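Local coordinates for protein polymeric immunoglobulin receptor (Mus musculus, PDB 4NOF) that probably binds polymeric immunoglobulins through its extracellular immunoglobulin-like domains, acting as the receptor that carries them across epithelia, at residues A[62-67]-A[78-83]; A[34-39]-A[50-55]; A[88-93]-A[105-110]. All coordinates share one frame; numbering follows the deposited sequence. Where two conformers were deposited one is given.

Interaction 1: A[62-67]-A[78-83]; sequences GRAKLF and VNISHL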
ATOM      1  N   GLY A  62      -5.089  12.171   6.495  1.00 23.81           N
ATOM      2  CA  GLY A  62      -5.351  13.267   5.550  1.00 25.33           C
ATOM      3  C   GLY A  62      -4.661  13.120   4.199  1.00 25.98           C
ATOM      4  O   GLY A  62      -4.906  13.922   3.295  1.00 27.78           O
ATOM      5  N   ARG A  63      -3.786  12.124   4.072  1.00 22.44           N
ATOM      6  CA  ARG A  63      -3.000  11.890   2.843  1.00 23.82           C
ATOM      7  C   ARG A  63      -3.253  10.546   2.209  1.00 21.29           C
ATOM      8  O   ARG A  63      -2.892  10.344   1.055  1.00 25.67           O
ATOM      9  CB  ARG A  63      -1.482  11.946   3.107  1.00 23.94           C
ATOM     10  CG  ARG A  63      -0.984  13.164   3.800  1.00 26.12           C
ATOM     11  CD  ARG A  63       0.538  13.270   3.723  1.00 22.45           C
ATOM     12  NE  ARG A  63       1.310  12.295   4.468  1.00 21.39           N
ATOM     13  CZ  ARG A  63       2.232  11.482   3.925  1.00 20.62           C
ATOM     14  NH1 ARG A  63       2.450  11.504   2.623  1.00 20.61           N
ATOM     15  NH2 ARG A  63       2.937  10.646   4.688  1.00 20.96           N
ATOM     16  N   ALA A  64      -3.799   9.586   2.955  1.00 21.20           N
ATOM     17  CA  ALA A  64      -4.006   8.247   2.468  1.00 19.73           C
ATOM     18  C   ALA A  64      -5.501   7.948   2.396  1.00 20.24           C
ATOM     19  O   ALA A  64      -6.259   8.282   3.298  1.00 21.12           O
ATOM     20  CB  ALA A  64      -3.311   7.224   3.366  1.00 21.34           C
ATOM     21  N   LYS A  65      -5.914   7.317   1.311  1.00 19.00           N
ATOM     22  CA  LYS A  65      -7.297   6.907   1.170  0.50 19.27           C
ATOM     23  C   LYS A  65      -7.321   5.540   0.509  1.00 17.85           C
ATOM     24  O   LYS A  65      -6.539   5.260  -0.431  1.00 18.63           O
ATOM     25  CB  LYS A  65      -8.074   7.923   0.341  0.50 21.59           C
ATOM     26  CG  LYS A  65      -8.167   9.311   0.979  0.50 24.39           C
ATOM     27  CD  LYS A  65      -9.025   9.307   2.243  0.50 27.50           C
ATOM     28  CE  LYS A  65      -9.148  10.688   2.887  0.50 30.12           C
ATOM     29  NZ  LYS A  65      -7.837  11.355   3.170  0.50 33.41           N
ATOM     30  N   LEU A  66      -8.192   4.683   1.030  1.00 15.76           N
ATOM     31  CA  LEU A  66      -8.328   3.320   0.555  1.00 15.63           C
ATOM     32  C   LEU A  66      -9.715   3.167  -0.059  1.00 16.20           C
ATOM     33  O   LEU A  66     -10.704   3.508   0.587  1.00 16.80           O
ATOM     34  CB  LEU A  66      -8.171   2.337   1.703  1.00 16.68           C
ATOM     35  CG  LEU A  66      -8.000   0.863   1.374  1.00 16.64           C
ATOM     36  CD1 LEU A  66      -7.289   0.073   2.481  1.00 18.43           C
ATOM     37  CD2 LEU A  66      -9.366   0.207   1.122  1.00 18.11           C
ATOM     38  N   PHE A  67      -9.768   2.675  -1.286  1.00 14.90           N
ATOM     39  CA  PHE A  67     -11.062   2.565  -1.994  1.00 15.07           C
ATOM     40  C   PHE A  67     -11.017   1.462  -3.034  1.00 16.29           C
ATOM     41  O   PHE A  67      -9.949   0.933  -3.371  1.00 15.81           O
ATOM     42  CB  PHE A  67     -11.417   3.899  -2.638  1.00 16.12           C
ATOM     43  CG  PHE A  67     -10.372   4.413  -3.596  1.00 17.72           C
ATOM     44  CD1 PHE A  67      -9.310   5.182  -3.142  1.00 18.36           C
ATOM     45  CD2 PHE A  67     -10.437   4.116  -4.948  1.00 17.46           C
ATOM     46  CE1 PHE A  67      -8.339   5.645  -4.023  1.00 21.46           C
ATOM     47  CE2 PHE A  67      -9.497   4.594  -5.823  1.00 18.32           C
ATOM     48  CZ  PHE A  67      -8.437   5.343  -5.378  1.00 19.36           C
ATOM     49  N   VAL A  78      -4.911   2.239  -2.796  1.00 15.09           N
ATOM     50  CA  VAL A  78      -4.558   3.239  -1.795  1.00 15.85           C
ATOM     51  C   VAL A  78      -3.874   4.423  -2.445  1.00 15.15           C
ATOM     52  O   VAL A  78      -2.834   4.272  -3.086  1.00 16.35           O
ATOM     53  CB  VAL A  78      -3.646   2.660  -0.693  1.00 15.43           C
ATOM     54  CG1 VAL A  78      -3.305   3.738   0.313  1.00 16.39           C
ATOM     55  CG2 VAL A  78      -4.338   1.484  -0.008  1.00 16.57           C
ATOM     56  N   ASN A  79      -4.493   5.595  -2.343  1.00 15.88           N
ATOM     57  CA  ASN A  79      -3.862   6.793  -2.834  1.00 17.96           C
ATOM     58  C   ASN A  79      -3.125   7.421  -1.703  1.00 18.08           C
ATOM     59  O   ASN A  79      -3.683   7.587  -0.636  1.00 18.00           O
ATOM     60  CB  ASN A  79      -4.859   7.800  -3.423  1.00 19.81           C
ATOM     61  CG  ASN A  79      -4.144   8.985  -4.075  1.00 22.65           C
ATOM     62  OD1 ASN A  79      -4.002  10.013  -3.453  1.00 25.28           O
ATOM     63  ND2 ASN A  79      -3.616   8.797  -5.274  1.00 22.94           N
ATOM     64  N   ILE A  80      -1.861   7.760  -1.922  1.00 17.10           N
ATOM     65  CA  ILE A  80      -1.117   8.548  -0.961  1.00 16.56           C
ATOM     66  C   ILE A  80      -0.698   9.843  -1.609  1.00 17.66           C
ATOM     67  O   ILE A  80      -0.017   9.834  -2.636  1.00 17.65           O
ATOM     68  CB  ILE A  80       0.132   7.810  -0.412  1.00 17.44           C
ATOM     69  CG1 ILE A  80      -0.240   6.460   0.204  1.00 18.53           C
ATOM     70  CG2 ILE A  80       0.841   8.652   0.631  1.00 17.00           C
ATOM     71  CD1 ILE A  80       0.937   5.576   0.433  1.00 19.53           C
ATOM     72  N   SER A  81      -1.129  10.944  -1.016  1.00 18.56           N
ATOM     73  CA  SER A  81      -0.804  12.273  -1.557  1.00 19.90           C
ATOM     74  C   SER A  81       0.306  12.986  -0.772  1.00 19.85           C
ATOM     75  O   SER A  81       0.692  12.576   0.308  1.00 19.48           O
ATOM     76  CB  SER A  81      -2.058  13.127  -1.579  1.00 21.22           C
ATOM     77  OG  SER A  81      -2.551  13.331  -0.280  1.00 23.50           O
ATOM     78  N   HIS A  82       0.797  14.086  -1.336  1.00 20.84           N
ATOM     79  CA  HIS A  82       1.818  14.906  -0.692  1.00 21.31           C
ATOM     80  C   HIS A  82       3.010  14.067  -0.256  1.00 19.51           C
ATOM     81  O   HIS A  82       3.458  14.120   0.883  1.00 19.48           O
ATOM     82  CB  HIS A  82       1.210  15.652   0.509  1.00 23.70           C
ATOM     83  CG  HIS A  82       0.076  16.554   0.128  1.00 29.62           C
ATOM     84  ND1 HIS A  82      -1.216  16.362   0.571  1.00 33.18           N
ATOM     85  CD2 HIS A  82       0.028  17.615  -0.714  1.00 33.06           C
ATOM     86  CE1 HIS A  82      -2.004  17.284   0.042  1.00 33.60           C
ATOM     87  NE2 HIS A  82      -1.276  18.054  -0.744  1.00 35.09           N
ATOM     88  N   LEU A  83       3.525  13.273  -1.184  1.00 19.80           N
ATOM     89  CA  LEU A  83       4.613  12.362  -0.862  1.00 19.43           C
ATOM     90  C   LEU A  83       5.837  13.056  -0.285  1.00 22.59           C
ATOM     91  O   LEU A  83       6.217  14.141  -0.753  1.00 22.86           O
ATOM     92  CB  LEU A  83       5.011  11.582  -2.086  1.00 19.86           C
ATOM     93  CG  LEU A  83       3.965  10.561  -2.542  1.00 21.11           C
ATOM     94  CD1 LEU A  83       4.260  10.091  -3.958  1.00 21.57           C
ATOM     95  CD2 LEU A  83       3.940   9.389  -1.587  1.00 20.12           C
TER
HETATM   96  O   HOH W   1      -4.812  10.653  -0.944  1.00 32.47           O

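Interaction 2: A[34-39]-A[50-55]; sequences SKKSLC and IDSTEK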
ATOM      1  N   SER A  34     -12.746  -9.965   3.421  1.00 27.56           N
ATOM      2  CA  SER A  34     -11.780  -9.765   4.477  1.00 27.68           C
ATOM      3  C   SER A  34     -11.263  -8.319   4.528  1.00 23.12           C
ATOM      4  O   SER A  34     -11.471  -7.536   3.622  1.00 22.29           O
ATOM      5  CB  SER A  34     -10.562 -10.666   4.283  1.00 32.72           C
ATOM      6  OG  SER A  34     -10.855 -11.968   3.790  1.00 39.49           O
ATOM      7  N   LYS A  35     -10.582  -8.024   5.612  1.00 21.88           N
ATOM      8  CA  LYS A  35      -9.964  -6.711   5.813  1.00 21.69           C
ATOM      9  C   LYS A  35      -8.945  -6.467   4.707  1.00 19.44           C
ATOM     10  O   LYS A  35      -8.249  -7.395   4.233  1.00 20.77           O
ATOM     11  CB  LYS A  35      -9.291  -6.636   7.189  1.00 24.71           C
ATOM     12  CG  LYS A  35      -8.691  -5.285   7.540  1.00 26.58           C
ATOM     13  CD  LYS A  35      -8.184  -5.236   8.986  1.00 31.50           C
ATOM     14  CE  LYS A  35      -6.972  -6.136   9.153  1.00 35.85           C
ATOM     15  NZ  LYS A  35      -6.315  -5.955  10.481  1.00 40.00           N
ATOM     16  N   LYS A  36      -8.896  -5.217   4.257  1.00 17.42           N
ATOM     17  CA  LYS A  36      -7.950  -4.779   3.246  1.00 17.22           C
ATOM     18  C   LYS A  36      -7.023  -3.805   3.918  1.00 16.73           C
ATOM     19  O   LYS A  36      -7.480  -2.959   4.643  1.00 16.86           O
ATOM     20  CB  LYS A  36      -8.623  -4.048   2.083  1.00 17.56           C
ATOM     21  CG  LYS A  36      -9.821  -4.738   1.388  1.00 20.87           C
ATOM     22  CD  LYS A  36      -9.517  -6.104   0.897  1.00 23.08           C
ATOM     23  CE  LYS A  36     -10.702  -6.638   0.038  1.00 26.77           C
ATOM     24  NZ  LYS A  36     -12.019  -6.657   0.752  1.00 25.29           N
ATOM     25  N   SER A  37      -5.719  -3.926   3.675  1.00 15.31           N
ATOM     26  CA  SER A  37      -4.763  -3.073   4.389  1.00 16.20           C
ATOM     27  C   SER A  37      -3.547  -2.801   3.524  1.00 15.58           C
ATOM     28  O   SER A  37      -3.217  -3.570   2.616  1.00 14.28           O
ATOM     29  CB  SER A  37      -4.319  -3.726   5.704  1.00 17.89           C
ATOM     30  OG  SER A  37      -3.556  -4.905   5.526  1.00 20.54           O
ATOM     31  N   LEU A  38      -2.880  -1.694   3.841  1.00 15.08           N
ATOM     32  CA  LEU A  38      -1.530  -1.430   3.357  1.00 15.88           C
ATOM     33  C   LEU A  38      -0.641  -1.202   4.564  1.00 14.87           C
ATOM     34  O   LEU A  38      -1.016  -0.463   5.491  1.00 14.56           O
ATOM     35  CB  LEU A  38      -1.505  -0.189   2.455  1.00 15.74           C
ATOM     36  CG  LEU A  38      -0.181   0.176   1.760  1.00 16.88           C
ATOM     37  CD1 LEU A  38       0.165  -0.849   0.695  1.00 17.76           C
ATOM     38  CD2 LEU A  38      -0.231   1.585   1.177  1.00 17.72           C
ATOM     39  N   CYS A  39       0.528  -1.841   4.562  1.00 15.41           N
ATOM     40  CA  CYS A  39       1.521  -1.593   5.596  0.50 16.14           C
ATOM     41  C   CYS A  39       2.893  -1.303   4.989  1.00 16.63           C
ATOM     42  O   CYS A  39       3.159  -1.627   3.826  1.00 16.03           O
ATOM     43  CB  CYS A  39       1.609  -2.764   6.568  0.50 16.73           C
ATOM     44  SG  CYS A  39       2.182  -4.327   5.888  0.50 17.38           S
ATOM     45  N   ILE A  50      -2.854   2.181   6.349  1.00 15.47           N
ATOM     46  CA  ILE A  50      -4.305   2.403   6.367  1.00 15.14           C
ATOM     47  C   ILE A  50      -4.993   1.080   6.139  1.00 14.23           C
ATOM     48  O   ILE A  50      -4.466   0.211   5.417  1.00 13.93           O
ATOM     49  CB  ILE A  50      -4.715   3.439   5.282  1.00 16.29           C
ATOM     50  CG1 ILE A  50      -6.180   3.818   5.375  1.00 17.34           C
ATOM     51  CG2 ILE A  50      -4.348   2.940   3.873  1.00 16.33           C
ATOM     52  CD1 ILE A  50      -6.519   5.054   4.581  1.00 18.44           C
ATOM     53  N   ASP A  51      -6.160   0.904   6.753  1.00 14.76           N
ATOM     54  CA  ASP A  51      -6.965  -0.280   6.469  1.00 15.97           C
ATOM     55  C   ASP A  51      -8.438   0.045   6.263  1.00 15.89           C
ATOM     56  O   ASP A  51      -8.874   1.153   6.478  1.00 16.40           O
ATOM     57  CB  ASP A  51      -6.733  -1.398   7.493  1.00 18.30           C
ATOM     58  CG  ASP A  51      -7.297  -1.118   8.865  1.00 20.37           C
ATOM     59  OD1 ASP A  51      -8.306  -0.395   9.036  1.00 21.45           O
ATOM     60  OD2 ASP A  51      -6.739  -1.738   9.815  1.00 23.38           O
ATOM     61  N   SER A  52      -9.180  -0.962   5.834  1.00 16.06           N
ATOM     62  CA  SER A  52     -10.585  -0.806   5.430  1.00 17.25           C
ATOM     63  C   SER A  52     -11.520  -0.673   6.637  1.00 21.05           C
ATOM     64  O   SER A  52     -12.744  -0.506   6.447  1.00 21.60           O
ATOM     65  CB  SER A  52     -11.028  -1.996   4.576  1.00 16.21           C
ATOM     66  OG  SER A  52     -10.838  -3.228   5.207  1.00 16.84           O
ATOM     67  N   THR A  53     -10.964  -0.792   7.856  1.00 20.58           N
ATOM     68  CA  THR A  53     -11.709  -0.474   9.095  1.00 22.99           C
ATOM     69  C   THR A  53     -11.580   1.008   9.478  1.00 24.18           C
ATOM     70  O   THR A  53     -12.068   1.401  10.535  1.00 24.33           O
ATOM     71  CB  THR A  53     -11.266  -1.336  10.307  1.00 24.46           C
ATOM     72  OG1 THR A  53     -10.004  -0.849  10.818  1.00 27.16           O
ATOM     73  CG2 THR A  53     -11.177  -2.800   9.976  1.00 27.19           C
ATOM     74  N   GLU A  54     -10.911   1.797   8.621  1.00 20.53           N
ATOM     75  CA  GLU A  54     -10.690   3.229   8.717  1.00 23.04           C
ATOM     76  C   GLU A  54      -9.578   3.607   9.686  1.00 20.75           C
ATOM     77  O   GLU A  54      -9.408   4.787   9.935  1.00 21.29           O
ATOM     78  CB  GLU A  54     -11.978   4.000   9.034  1.00 28.79           C
ATOM     79  CG  GLU A  54     -13.048   3.845   7.956  1.00 34.00           C
ATOM     80  CD  GLU A  54     -12.738   4.656   6.704  1.00 43.34           C
ATOM     81  OE1 GLU A  54     -12.274   5.821   6.828  1.00 53.56           O
ATOM     82  OE2 GLU A  54     -12.974   4.144   5.586  1.00 51.68           O
ATOM     83  N   LYS A  55      -8.810   2.625  10.162  1.00 17.32           N
ATOM     84  CA  LYS A  55      -7.619   2.951  10.964  1.00 17.35           C
ATOM     85  C   LYS A  55      -6.538   3.471  10.043  1.00 17.16           C
ATOM     86  O   LYS A  55      -6.349   2.934   8.930  1.00 17.00           O
ATOM     87  CB  LYS A  55      -7.111   1.732  11.726  1.00 18.25           C
ATOM     88  CG  LYS A  55      -8.058   1.272  12.786  1.00 22.41           C
ATOM     89  CD  LYS A  55      -7.428   0.252  13.733  1.00 26.04           C
ATOM     90  CE  LYS A  55      -8.494  -0.270  14.663  1.00 31.80           C
ATOM     91  NZ  LYS A  55      -9.518  -1.110  13.953  1.00 34.78           N
TER
HETATM   92  O   HOH W   2      -4.726  -3.504   9.755  1.00 40.19           O

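Interaction 3: A[88-93]-A[105-110]; sequences AGLYIC and NVDLQV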
ATOM      1  N   ALA A  88       9.160   6.826   1.097  1.00 16.90           N
ATOM      2  CA  ALA A  88       9.833   5.865   0.244  1.00 17.68           C
ATOM      3  C   ALA A  88      10.074   4.566   0.962  1.00 16.99           C
ATOM      4  O   ALA A  88      10.369   4.542   2.166  1.00 18.36           O
ATOM      5  CB  ALA A  88      11.159   6.413  -0.281  1.00 19.06           C
ATOM      6  N   GLY A  89      10.033   3.483   0.183  1.00 16.94           N
ATOM      7  CA  GLY A  89      10.416   2.174   0.672  1.00 16.04           C
ATOM      8  C   GLY A  89       9.397   1.112   0.290  1.00 15.45           C
ATOM      9  O   GLY A  89       8.514   1.333  -0.553  1.00 15.16           O
ATOM     10  N   LEU A  90       9.543  -0.045   0.931  1.00 15.16           N
ATOM     11  CA  LEU A  90       8.693  -1.201   0.641  1.00 15.56           C
ATOM     12  C   LEU A  90       7.415  -1.169   1.448  1.00 15.24           C
ATOM     13  O   LEU A  90       7.428  -0.800   2.625  1.00 16.15           O
ATOM     14  CB  LEU A  90       9.414  -2.516   0.980  1.00 17.06           C
ATOM     15  CG  LEU A  90      10.584  -2.856   0.037  1.00 18.89           C
ATOM     16  CD1 LEU A  90      11.440  -3.977   0.640  1.00 20.94           C
ATOM     17  CD2 LEU A  90      10.098  -3.189  -1.361  1.00 20.13           C
ATOM     18  N   TYR A  91       6.329  -1.585   0.786  1.00 15.21           N
ATOM     19  CA  TYR A  91       5.007  -1.731   1.370  1.00 14.95           C
ATOM     20  C   TYR A  91       4.447  -3.094   0.971  1.00 14.99           C
ATOM     21  O   TYR A  91       4.892  -3.743   0.024  1.00 16.21           O
ATOM     22  CB  TYR A  91       4.057  -0.660   0.851  1.00 15.54           C
ATOM     23  CG  TYR A  91       4.368   0.775   1.224  1.00 14.61           C
ATOM     24  CD1 TYR A  91       5.411   1.490   0.622  1.00 14.91           C
ATOM     25  CD2 TYR A  91       3.545   1.463   2.123  1.00 16.03           C
ATOM     26  CE1 TYR A  91       5.637   2.795   0.953  1.00 15.02           C
ATOM     27  CE2 TYR A  91       3.761   2.789   2.428  1.00 16.14           C
ATOM     28  CZ  TYR A  91       4.820   3.452   1.859  1.00 15.61           C
ATOM     29  OH  TYR A  91       5.025   4.806   2.186  1.00 17.85           O
ATOM     30  N   ILE A  92       3.452  -3.532   1.719  1.00 14.68           N
ATOM     31  CA  ILE A  92       2.722  -4.761   1.430  1.00 15.75           C
ATOM     32  C   ILE A  92       1.230  -4.459   1.447  1.00 16.00           C
ATOM     33  O   ILE A  92       0.709  -3.913   2.446  1.00 16.52           O
ATOM     34  CB  ILE A  92       3.039  -5.916   2.425  1.00 17.83           C
ATOM     35  CG1 ILE A  92       4.518  -6.286   2.403  1.00 20.30           C
ATOM     36  CG2 ILE A  92       2.238  -7.133   2.043  1.00 19.06           C
ATOM     37  CD1 ILE A  92       4.901  -7.297   3.488  1.00 21.12           C
ATOM     38  N   CYS A  93       0.575  -4.783   0.339  1.00 16.18           N
ATOM     39  CA  CYS A  93      -0.907  -4.837   0.248  1.00 17.95           C
ATOM     40  C   CYS A  93      -1.342  -6.143   0.817  1.00 19.29           C
ATOM     41  O   CYS A  93      -0.727  -7.181   0.496  1.00 21.55           O
ATOM     42  CB  CYS A  93      -1.368  -4.910  -1.186  1.00 20.82           C
ATOM     43  SG  CYS A  93      -0.978  -3.527  -2.231  1.00 22.21           S
ATOM     44  N   ASN A 105       3.633  -7.147  -3.007  1.00 16.57           N
ATOM     45  CA  ASN A 105       4.758  -6.322  -2.667  1.00 15.72           C
ATOM     46  C   ASN A 105       4.835  -5.074  -3.578  1.00 16.19           C
ATOM     47  O   ASN A 105       4.757  -5.188  -4.801  1.00 16.99           O
ATOM     48  CB  ASN A 105       6.070  -7.136  -2.782  1.00 16.52           C
ATOM     49  CG  ASN A 105       6.143  -8.246  -1.757  1.00 18.53           C
ATOM     50  OD1 ASN A 105       6.020  -7.996  -0.558  1.00 19.65           O
ATOM     51  ND2 ASN A 105       6.338  -9.461  -2.219  1.00 18.16           N
ATOM     52  N   VAL A 106       5.098  -3.925  -2.960  1.00 16.14           N
ATOM     53  CA  VAL A 106       5.144  -2.634  -3.591  1.00 17.36           C
ATOM     54  C   VAL A 106       6.382  -1.876  -3.119  1.00 16.75           C
ATOM     55  O   VAL A 106       6.774  -1.965  -1.943  1.00 17.17           O
ATOM     56  CB  VAL A 106       3.885  -1.818  -3.196  1.00 18.22           C
ATOM     57  CG1 VAL A 106       3.990  -0.371  -3.645  1.00 18.67           C
ATOM     58  CG2 VAL A 106       2.639  -2.494  -3.781  1.00 18.94           C
ATOM     59  N   ASP A 107       7.049  -1.170  -4.035  1.00 15.94           N
ATOM     60  CA  ASP A 107       8.197  -0.338  -3.680  1.00 16.59           C
ATOM     61  C   ASP A 107       7.912   1.065  -4.188  1.00 17.24           C
ATOM     62  O   ASP A 107       7.591   1.245  -5.369  1.00 19.41           O
ATOM     63  CB  ASP A 107       9.475  -0.887  -4.332  1.00 18.43           C
ATOM     64  CG  ASP A 107      10.744  -0.326  -3.762  1.00 22.37           C
ATOM     65  OD1 ASP A 107      10.761   0.513  -2.837  1.00 22.41           O
ATOM     66  OD2 ASP A 107      11.805  -0.784  -4.240  1.00 26.76           O
ATOM     67  N   LEU A 108       7.922   2.028  -3.270  1.00 16.27           N
ATOM     68  CA  LEU A 108       7.754   3.422  -3.609  0.50 15.56           C
ATOM     69  C   LEU A 108       9.109   4.117  -3.600  1.00 15.77           C
ATOM     70  O   LEU A 108       9.805   4.155  -2.601  1.00 16.70           O
ATOM     71  CB  LEU A 108       6.793   4.098  -2.628  0.50 15.41           C
ATOM     72  CG  LEU A 108       6.492   5.549  -2.944  0.50 14.89           C
ATOM     73  CD1 LEU A 108       5.923   5.707  -4.347  0.50 14.69           C
ATOM     74  CD2 LEU A 108       5.524   6.092  -1.893  0.50 15.46           C
ATOM     75  N   GLN A 109       9.496   4.638  -4.751  1.00 16.02           N
ATOM     76  CA  GLN A 109      10.686   5.464  -4.871  1.00 16.86           C
ATOM     77  C   GLN A 109      10.220   6.905  -4.988  1.00 15.90           C
ATOM     78  O   GLN A 109       9.395   7.236  -5.857  1.00 17.51           O
ATOM     79  CB  GLN A 109      11.504   5.021  -6.097  1.00 18.50           C
ATOM     80  CG  GLN A 109      12.708   5.930  -6.354  1.00 20.13           C
ATOM     81  CD  GLN A 109      13.569   5.423  -7.515  1.00 22.86           C
ATOM     82  OE1 GLN A 109      13.322   5.747  -8.679  1.00 27.20           O
ATOM     83  NE2 GLN A 109      14.558   4.615  -7.188  1.00 20.62           N
ATOM     84  N   VAL A 110      10.677   7.730  -4.069  1.00 16.87           N
ATOM     85  CA  VAL A 110      10.368   9.138  -4.027  1.00 16.92           C
ATOM     86  C   VAL A 110      11.642   9.913  -4.365  1.00 17.28           C
ATOM     87  O   VAL A 110      12.661   9.819  -3.688  1.00 20.64           O
ATOM     88  CB  VAL A 110       9.819   9.588  -2.662  1.00 17.31           C
ATOM     89  CG1 VAL A 110       9.466  11.079  -2.705  1.00 17.86           C
ATOM     90  CG2 VAL A 110       8.600   8.767  -2.252  1.00 18.29           C
TER

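Interaction 1: A[62-67]-A[78-83]
Arg63 faces Ser81 just outside the paired antiparallel strands 64-67 and 75-80; the portions 64-67 and 78-80 run 163° apart, with axes 4.6 Å from each other at the closest approach. Lys65 and Asn79 form the hydrogen-bonded pair, with Asn79 N to Lys65 O at 2.8 Å and the return bond from Lys65 N to Asn79 O. Ala64 with Ile80, and Leu66 with Val78, are the non-hydrogen-bonded pairs; both put their side chains on the inner face, where Leu66 CG meets Val78 CG2 at 4.0 Å. Beyond the strand, Arg63 O takes two donors from Ser81: Ser81 N at 2.8 Å, in the carbonyl plane, and the longer Ser81 OG, tilted 20° from it. The Arg63 side chain, bent at chi3, runs along the Ser81 carbonyl and brings NH1 to Ser81 O at 3.1 Å, near the guanidinium plane. NH1 also forms a salt bridge with Asp87, while NH2 bonds Ser59 O. On the outer face, Phe67 has CG between its backbone N and carbonyl carbon (chi1 57°), which sets ring-edge atom CE1 4.1 Å from Asn79 CB. The Asn79 amide works at both ends: ND2 bonds Thr22 OG1 and Asn20 OD1, and OD1 shares a water with Arg63 O, within bonding distance of both. The Arg63-Asp87 salt bridge, joining the start of strand D to the turn before strand F, is a hallmark of immunoglobulin V domains. With NH1 shared between Ser81 O and Asp87, and NH2 on Ser59 O, the guanidinium is probably held against rotation.

Interaction 2: A[34-39]-A[50-55]
Ser52 grips the Lys36 backbone with its hydroxyl and its own backbone N. The hydroxyl accepts the Lys36 backbone N-H in an almost straight bond (Lys36 N to Ser52 OG 2.9 Å, 175° at the hydrogen), while Ser52 N donates back to Lys36 O. The hydroxyl is brought there by a chi1 of 56°, which holds OG between the backbone N and the carbonyl carbon; a side-chain oxygen thus takes over as acceptor just where the pairing of the strands ends. One step inward, Leu38 N donates to Ile50 O at 2.9 Å, nearly in line with the C=O bond, and the return bond from Ile50 N to Leu38 O is weak. Asp51 starts a type I turn to Glu54. Its OD1 accepts Thr53 N from above the carboxylate plane, making an Asx turn, and also takes Lys55 N and, on the syn side, Thr53 OG1, so three donors fix the carboxylate. The other oxygen, OD2, is linked to Lys35 through a water lying 2.7 Å from Asp51 OD2 and 3.0 Å from Lys35 NZ; the direct separation of NZ and OD2, 4.3 Å, is beyond a salt bridge. The Lys36 ammonium turns back to Ser34 O and Ala32 O. Packing is lighter: Ser37 CB meets Asp51 CB at 3.8 Å, and the Lys35 chain crosses Thr53, with CD 4.0 Å from Thr53 CG2. This is the C-C' hairpin of a V-set domain: strand 36-41 lies between 46-51, the outermost strand of its sheet, and 89-95, while Leu38 and Ile50 rest on Val78 of strand 75-80 in the facing sheet.

Interaction 3: A[88-93]-A[105-110]
Gly89 and Leu108, like Tyr91 and Val106, make hydrogen-bonded pairs between antiparallel strands whose axes lie 147° apart. Of the four backbone bonds, Tyr91 N to Val106 O is 2.8 Å long. Its return bond, Val106 N to Tyr91 O, measures 3.0 Å. Leu90 stands opposite Asp107 on the outer face. Leu90 CD2 crosses the Asp107 side chain, 3.8 Å from Asp107 CG, and the carboxylate is carried to that spot because Asp107 CG lies anti to the backbone N (chi1 -165°). Asp107 OD1 and Gly89 O lie 3.3 Å apart and, both being acceptors, are not bonded. Replacing Asp107 with an alanine removes the carboxylate while keeping CB, and is likely to leave Leu90 CD2 with part of its cover gone and the leucine end freer to turn. Farther along this face, Ile92 and Asn105 lie side by side; Asn105 ND2 bonds Ser8 O. At Gly89's backbone angles a CB would be jammed against the carbonyl oxygen of Ala88. The inner face is apolar: Tyr91 CE1 lies 4.0 Å from Leu108 CB, and Cys93 SG is 4.1 Å from Val106 CG2. Past the end of strand 89-95, Ala88 CB meets Val110 CG2 at 4.0 Å. Tyr91 OH bonds Asp87 O, the tyrosine corner of immunoglobulin-like domains, and Tyr60 OH as well. The pair forms the F-G hairpin of the V-set fold. Strand 36-41 continues the sheet beyond 89-95, with Tyr91 resting on Leu38 there, and strand 11-16 lies parallel to 102-111 on its other flank, while Cys93 is tied by a disulfide to Cys25 in strand 21-26 of the facing sheet.

Interactions 2 and 3 belong to one sheet and interaction 1 to the sheet facing it. Strands 36-41 and 89-95 join interactions 2 and 3 side by side, with Cys39 O and Ile92 N at 2.9 Å, a probable hydrogen bond, although their centres are 16 Å apart. Interaction 1 lies about 13 Å, centre to centre, from each of the others and closes the sandwich core: Val78 CG1 packs on Ile50 CG2 at 3.8 Å, and Leu83 CD2 on Leu108 CD2 at 3.7 Å. The Asp87 carboxylate salt-bridges Arg63 of interaction 1, while its backbone O accepts from Tyr91 OH of interaction 3. The bound N-acetylglucosamine lies about 6 Å from the Asn79 side chain and 11 Å from that of Leu108.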